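Local coordinates for phosphate-binding protein (PDB 5UB3) that probably serves as a periplasmic receptor of the phosphonate-binding type, working as a pair with a diguanylate cyclase, and is seen here with bound chloride, at residues R101-S109 with D199-A207. Numbering follows the deposited sequence.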
ATOM      1  N   ARG A 101      14.369  21.892   1.699  1.00 30.18           N
ATOM      2  CA  ARG A 101      15.492  22.098   2.608  1.00 34.85           C
ATOM      3  C   ARG A 101      15.425  23.537   3.144  1.00 32.50           C
ATOM      4  O   ARG A 101      15.768  23.764   4.268  1.00 26.87           O
ATOM      5  CB  ARG A 101      16.823  21.706   1.935  1.00 40.53           C
ATOM      6  CG  ARG A 101      18.036  22.588   2.220  1.00 54.24           C
ATOM      7  CD  ARG A 101      19.386  21.869   2.038  1.00 57.97           C
ATOM      8  NE  ARG A 101      19.599  20.752   2.981  1.00 65.23           N
ATOM      9  CZ  ARG A 101      19.665  20.834   4.327  1.00 64.48           C
ATOM     10  NH1 ARG A 101      19.518  21.988   4.988  1.00 63.21           N
ATOM     11  NH2 ARG A 101      19.880  19.719   5.038  1.00 64.35           N
ATOM     12  N   ASP A 102      14.921  24.480   2.355  1.00 34.28           N
ATOM     13  CA  ASP A 102      14.779  25.867   2.832  1.00 39.51           C
ATOM     14  C   ASP A 102      13.534  26.112   3.743  1.00 36.42           C
ATOM     15  O   ASP A 102      13.292  27.239   4.194  1.00 32.65           O
ATOM     16  CB  ASP A 102      14.878  26.868   1.656  1.00 37.53           C
ATOM     17  CG  ASP A 102      13.814  26.635   0.552  1.00 41.21           C
ATOM     18  OD1 ASP A 102      12.793  26.000   0.748  1.00 33.60           O
ATOM     19  OD2 ASP A 102      13.993  27.107  -0.573  1.00 48.20           O
ATOM     20  N   SER A 103      12.783  25.053   4.065  1.00 29.45           N
ATOM     21  CA  SER A 103      11.630  25.128   4.966  1.00 26.05           C
ATOM     22  C   SER A 103      12.129  25.367   6.372  1.00 25.18           C
ATOM     23  O   SER A 103      13.190  24.928   6.742  1.00 26.68           O
ATOM     24  CB  SER A 103      10.885  23.758   4.989  1.00 28.16           C
ATOM     25  OG  SER A 103       9.861  23.707   5.981  1.00 28.31           O
ATOM     26  N   PRO A 104      11.339  25.986   7.188  1.00 22.68           N
ATOM     27  CA  PRO A 104      11.719  26.080   8.568  1.00 24.04           C
ATOM     28  C   PRO A 104      11.283  24.867   9.430  1.00 24.48           C
ATOM     29  O   PRO A 104      11.499  24.874  10.654  1.00 25.38           O
ATOM     30  CB  PRO A 104      10.937  27.290   9.005  1.00 23.68           C
ATOM     31  CG  PRO A 104       9.647  27.121   8.276  1.00 23.19           C
ATOM     32  CD  PRO A 104      10.089  26.719   6.911  1.00 22.89           C
ATOM     33  N   ILE A 105      10.694  23.848   8.807  1.00 25.16           N
ATOM     34  CA  ILE A 105      10.287  22.624   9.524  1.00 24.10           C
ATOM     35  C   ILE A 105      11.486  21.650   9.710  1.00 25.81           C
ATOM     36  O   ILE A 105      12.079  21.200   8.718  1.00 23.15           O
ATOM     37  CB  ILE A 105       9.210  21.906   8.703  1.00 22.56           C
ATOM     38  CG1 ILE A 105       7.953  22.780   8.573  1.00 22.83           C
ATOM     39  CG2 ILE A 105       8.912  20.542   9.324  1.00 20.27           C
ATOM     40  CD1 ILE A 105       7.022  22.385   7.429  1.00 24.15           C
ATOM     41  N   HIS A 106      11.782  21.278  10.960  1.00 24.68           N
ATOM     42  CA  HIS A 106      12.829  20.300  11.243  1.00 27.32           C
ATOM     43  C   HIS A 106      12.382  19.009  11.899  1.00 26.90           C
ATOM     44  O   HIS A 106      13.171  18.099  11.998  1.00 26.25           O
ATOM     45  CB  HIS A 106      13.948  20.948  12.054  1.00 30.37           C
ATOM     46  CG  HIS A 106      14.723  21.910  11.233  1.00 34.68           C
ATOM     47  ND1 HIS A 106      14.299  23.213  11.033  1.00 36.05           N
ATOM     48  CD2 HIS A 106      15.803  21.731  10.438  1.00 37.00           C
ATOM     49  CE1 HIS A 106      15.132  23.816  10.207  1.00 36.21           C
ATOM     50  NE2 HIS A 106      16.042  22.933   9.818  1.00 39.35           N
ATOM     51  N   SER A 107      11.122  18.913  12.302  1.00 24.25           N
ATOM     52  CA  SER A 107      10.692  17.751  13.025  1.00 24.92           C
ATOM     53  C   SER A 107       9.235  17.571  12.729  1.00 23.12           C
ATOM     54  O   SER A 107       8.551  18.515  12.368  1.00 21.46           O
ATOM     55  CB  SER A 107      10.854  17.966  14.546  1.00 23.55           C
ATOM     56  OG  SER A 107       9.974  18.978  14.969  1.00 27.13           O
ATOM     57  N   LEU A 108       8.737  16.395  13.025  1.00 20.69           N
ATOM     58  CA  LEU A 108       7.285  16.162  12.943  1.00 21.17           C
ATOM     59  C   LEU A 108       6.404  17.152  13.713  1.00 22.50           C
ATOM     60  O   LEU A 108       5.325  17.596  13.199  1.00 21.25           O
ATOM     61  CB  LEU A 108       6.956  14.725  13.394  1.00 19.94           C
ATOM     62  CG  LEU A 108       5.555  14.293  12.962  1.00 19.56           C
ATOM     63  CD1 LEU A 108       5.448  13.987  11.468  1.00 19.98           C
ATOM     64  CD2 LEU A 108       5.189  13.128  13.875  1.00 20.56           C
ATOM     65  N   SER A 109       6.803  17.458  14.952  1.00 23.49           N
ATOM     66  CA  SER A 109       6.040  18.394  15.814  1.00 25.28           C
ATOM     67  C   SER A 109       5.828  19.727  15.142  1.00 24.38           C
ATOM     68  O   SER A 109       4.764  20.318  15.235  1.00 26.04           O
ATOM     69  CB  SER A 109       6.786  18.618  17.149  1.00 28.26           C
ATOM     70  OG  SER A 109       7.055  17.360  17.829  1.00 30.70           O
ATOM     71  N   ASP A 199      16.330  19.085  -3.490  1.00 22.84           N
ATOM     72  CA  ASP A 199      15.840  20.225  -2.700  1.00 22.57           C
ATOM     73  C   ASP A 199      15.125  19.877  -1.407  1.00 21.36           C
ATOM     74  O   ASP A 199      14.626  20.764  -0.719  1.00 20.42           O
ATOM     75  CB  ASP A 199      15.011  21.128  -3.583  1.00 22.79           C
ATOM     76  CG  ASP A 199      15.862  21.850  -4.669  1.00 23.09           C
ATOM     77  OD1 ASP A 199      17.015  22.196  -4.443  1.00 23.87           O
ATOM     78  OD2 ASP A 199      15.336  22.044  -5.753  1.00 24.35           O
ATOM     79  N   PHE A 200      15.098  18.585  -1.064  1.00 21.96           N
ATOM     80  CA  PHE A 200      14.376  18.080   0.084  1.00 21.56           C
ATOM     81  C   PHE A 200      15.243  17.556   1.217  1.00 23.33           C
ATOM     82  O   PHE A 200      16.332  17.050   1.014  1.00 24.83           O
ATOM     83  CB  PHE A 200      13.474  16.895  -0.347  1.00 21.02           C
ATOM     84  CG  PHE A 200      12.361  17.253  -1.266  1.00 19.00           C
ATOM     85  CD1 PHE A 200      11.786  18.513  -1.270  1.00 19.80           C
ATOM     86  CD2 PHE A 200      11.828  16.303  -2.084  1.00 19.53           C
ATOM     87  CE1 PHE A 200      10.728  18.800  -2.115  1.00 19.60           C
ATOM     88  CE2 PHE A 200      10.761  16.587  -2.965  1.00 18.92           C
ATOM     89  CZ  PHE A 200      10.207  17.829  -2.954  1.00 19.26           C
ATOM     90  N   ARG A 201      14.676  17.614   2.404  1.00 23.72           N
ATOM     91  CA  ARG A 201      15.254  17.115   3.607  1.00 26.47           C
ATOM     92  C   ARG A 201      14.196  16.193   4.266  1.00 23.74           C
ATOM     93  O   ARG A 201      13.003  16.551   4.387  1.00 21.26           O
ATOM     94  CB  ARG A 201      15.539  18.344   4.475  1.00 28.33           C
ATOM     95  CG  ARG A 201      16.016  18.111   5.881  1.00 34.43           C
ATOM     96  CD  ARG A 201      16.716  19.377   6.415  1.00 34.29           C
ATOM     97  NE  ARG A 201      15.964  20.622   6.153  1.00 32.93           N
ATOM     98  CZ  ARG A 201      14.893  20.976   6.820  1.00 29.46           C
ATOM     99  NH1 ARG A 201      14.434  20.185   7.778  1.00 28.42           N
ATOM    100  NH2 ARG A 201      14.255  22.108   6.519  1.00 33.71           N
ATOM    101  N   ILE A 202      14.652  15.050   4.777  1.00 21.91           N
ATOM    102  CA  ILE A 202      13.790  14.187   5.597  1.00 21.57           C
ATOM    103  C   ILE A 202      13.675  14.710   7.029  1.00 21.30           C
ATOM    104  O   ILE A 202      14.671  14.949   7.683  1.00 25.94           O
ATOM    105  CB  ILE A 202      14.292  12.745   5.563  1.00 20.83           C
ATOM    106  CG1 ILE A 202      14.249  12.238   4.100  1.00 20.18           C
ATOM    107  CG2 ILE A 202      13.463  11.887   6.484  1.00 19.66           C
ATOM    108  CD1 ILE A 202      15.194  11.094   3.881  1.00 22.02           C
ATOM    109  N   VAL A 203      12.448  14.928   7.507  1.00 20.56           N
ATOM    110  CA  VAL A 203      12.244  15.429   8.861  1.00 20.00           C
ATOM    111  C   VAL A 203      11.757  14.393   9.871  1.00 19.67           C
ATOM    112  O   VAL A 203      11.806  14.650  11.063  1.00 22.20           O
ATOM    113  CB  VAL A 203      11.352  16.719   8.895  1.00 19.78           C
ATOM    114  CG1 VAL A 203      12.062  17.809   8.134  1.00 20.37           C
ATOM    115  CG2 VAL A 203       9.945  16.487   8.365  1.00 20.61           C
ATOM    116  N   HIS A 204      11.292  13.234   9.414  1.00 17.58           N
ATOM    117  CA  HIS A 204      10.789  12.248  10.333  1.00 18.25           C
ATOM    118  C   HIS A 204      10.677  10.916   9.622  1.00 18.58           C
ATOM    119  O   HIS A 204      10.385  10.851   8.405  1.00 16.72           O
ATOM    120  CB  HIS A 204       9.429  12.645  10.825  1.00 17.88           C
ATOM    121  CG  HIS A 204       8.897  11.733  11.873  1.00 18.81           C
ATOM    122  ND1 HIS A 204       9.223  11.872  13.205  1.00 19.36           N
ATOM    123  CD2 HIS A 204       8.126  10.620  11.787  1.00 18.54           C
ATOM    124  CE1 HIS A 204       8.624  10.925  13.905  1.00 18.79           C
ATOM    125  NE2 HIS A 204       7.980  10.133  13.067  1.00 19.56           N
ATOM    126  N   ARG A 205      10.853   9.866  10.395  1.00 18.75           N
ATOM    127  CA  ARG A 205      10.700   8.493   9.877  1.00 21.11           C
ATOM    128  C   ARG A 205       9.804   7.735  10.805  1.00 19.03           C
ATOM    129  O   ARG A 205       9.985   7.869  11.996  1.00 20.01           O
ATOM    130  CB  ARG A 205      12.091   7.789   9.798  1.00 23.78           C
ATOM    131  CG  ARG A 205      13.006   8.359   8.737  1.00 25.40           C
ATOM    132  CD  ARG A 205      14.342   7.631   8.643  1.00 27.76           C
ATOM    133  NE  ARG A 205      15.138   8.135   7.508  1.00 27.49           N
ATOM    134  CZ  ARG A 205      15.382   7.496   6.336  1.00 32.63           C
ATOM    135  NH1 ARG A 205      14.943   6.274   6.079  1.00 28.83           N
ATOM    136  NH2 ARG A 205      16.143   8.078   5.396  1.00 36.83           N
ATOM    137  N   THR A 206       8.864   6.927  10.274  1.00 18.56           N
ATOM    138  CA  THR A 206       8.078   6.050  11.092  1.00 17.85           C
ATOM    139  C   THR A 206       8.819   4.742  11.298  1.00 18.52           C
ATOM    140  O   THR A 206       9.842   4.488  10.664  1.00 17.39           O
ATOM    141  CB  THR A 206       6.681   5.745  10.477  1.00 16.49           C
ATOM    142  OG1 THR A 206       6.809   4.891   9.336  1.00 14.54           O
ATOM    143  CG2 THR A 206       5.958   7.058  10.077  1.00 16.99           C
ATOM    144  N   ALA A 207       8.249   3.923  12.166  1.00 19.47           N
ATOM    145  CA  ALA A 207       8.744   2.537  12.402  1.00 21.67           C
ATOM    146  C   ALA A 207       8.429   1.729  11.167  1.00 23.28           C
ATOM    147  O   ALA A 207       7.448   2.034  10.467  1.00 23.81           O
ATOM    148  CB  ALA A 207       8.050   1.911  13.631  1.00 19.54           C
TER
HETATM  149  O   HOH W   1      10.532  14.276  13.636  1.00 21.54           O
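R101 N donates to D199 O (2.7 Å), and from there the loop 101-109 curls over strand 200-205 until S107 and L108 come alongside V203 and H204. R201 makes the largest single contribution: CG lies anti to the backbone N (chi1 173°) and the chain bends at chi3, which brings its guanidinium in among the loop carbonyls. NH1 reaches I105 O at 2.7 Å, within the carbonyl plane, while NH2 bonds R101 O at 3.2 Å from above that carbonyl and makes a second, weak bond to I105 O; S103 O stands 3.0 Å from NH2. Both acceptors of the stronger bonds lie in the guanidinium plane, so its rotation is fixed. The H106 ring stacks flat on one face, centres 4.1 Å apart and planes at 13°. CD of R201 in turn packs over a face of the R101 guanidinium, whereas NE, buried here, finds no partner. Farther along, CG1 of V203 rests against I105 O, and L108 CD2 sits over the centre of the H204 ring in a CH-pi contact (4.1 Å). A water links L108 N, V203 O and H204 ND1; H204 NE2 bonds E133. Within the loop, I105 N donates to S103 OG, an ST turn. V203 and H204 form a classic beta bulge facing F97. The loop leaving strand 92-100 at R101 thus folds back over strand 200-205, its antiparallel neighbour.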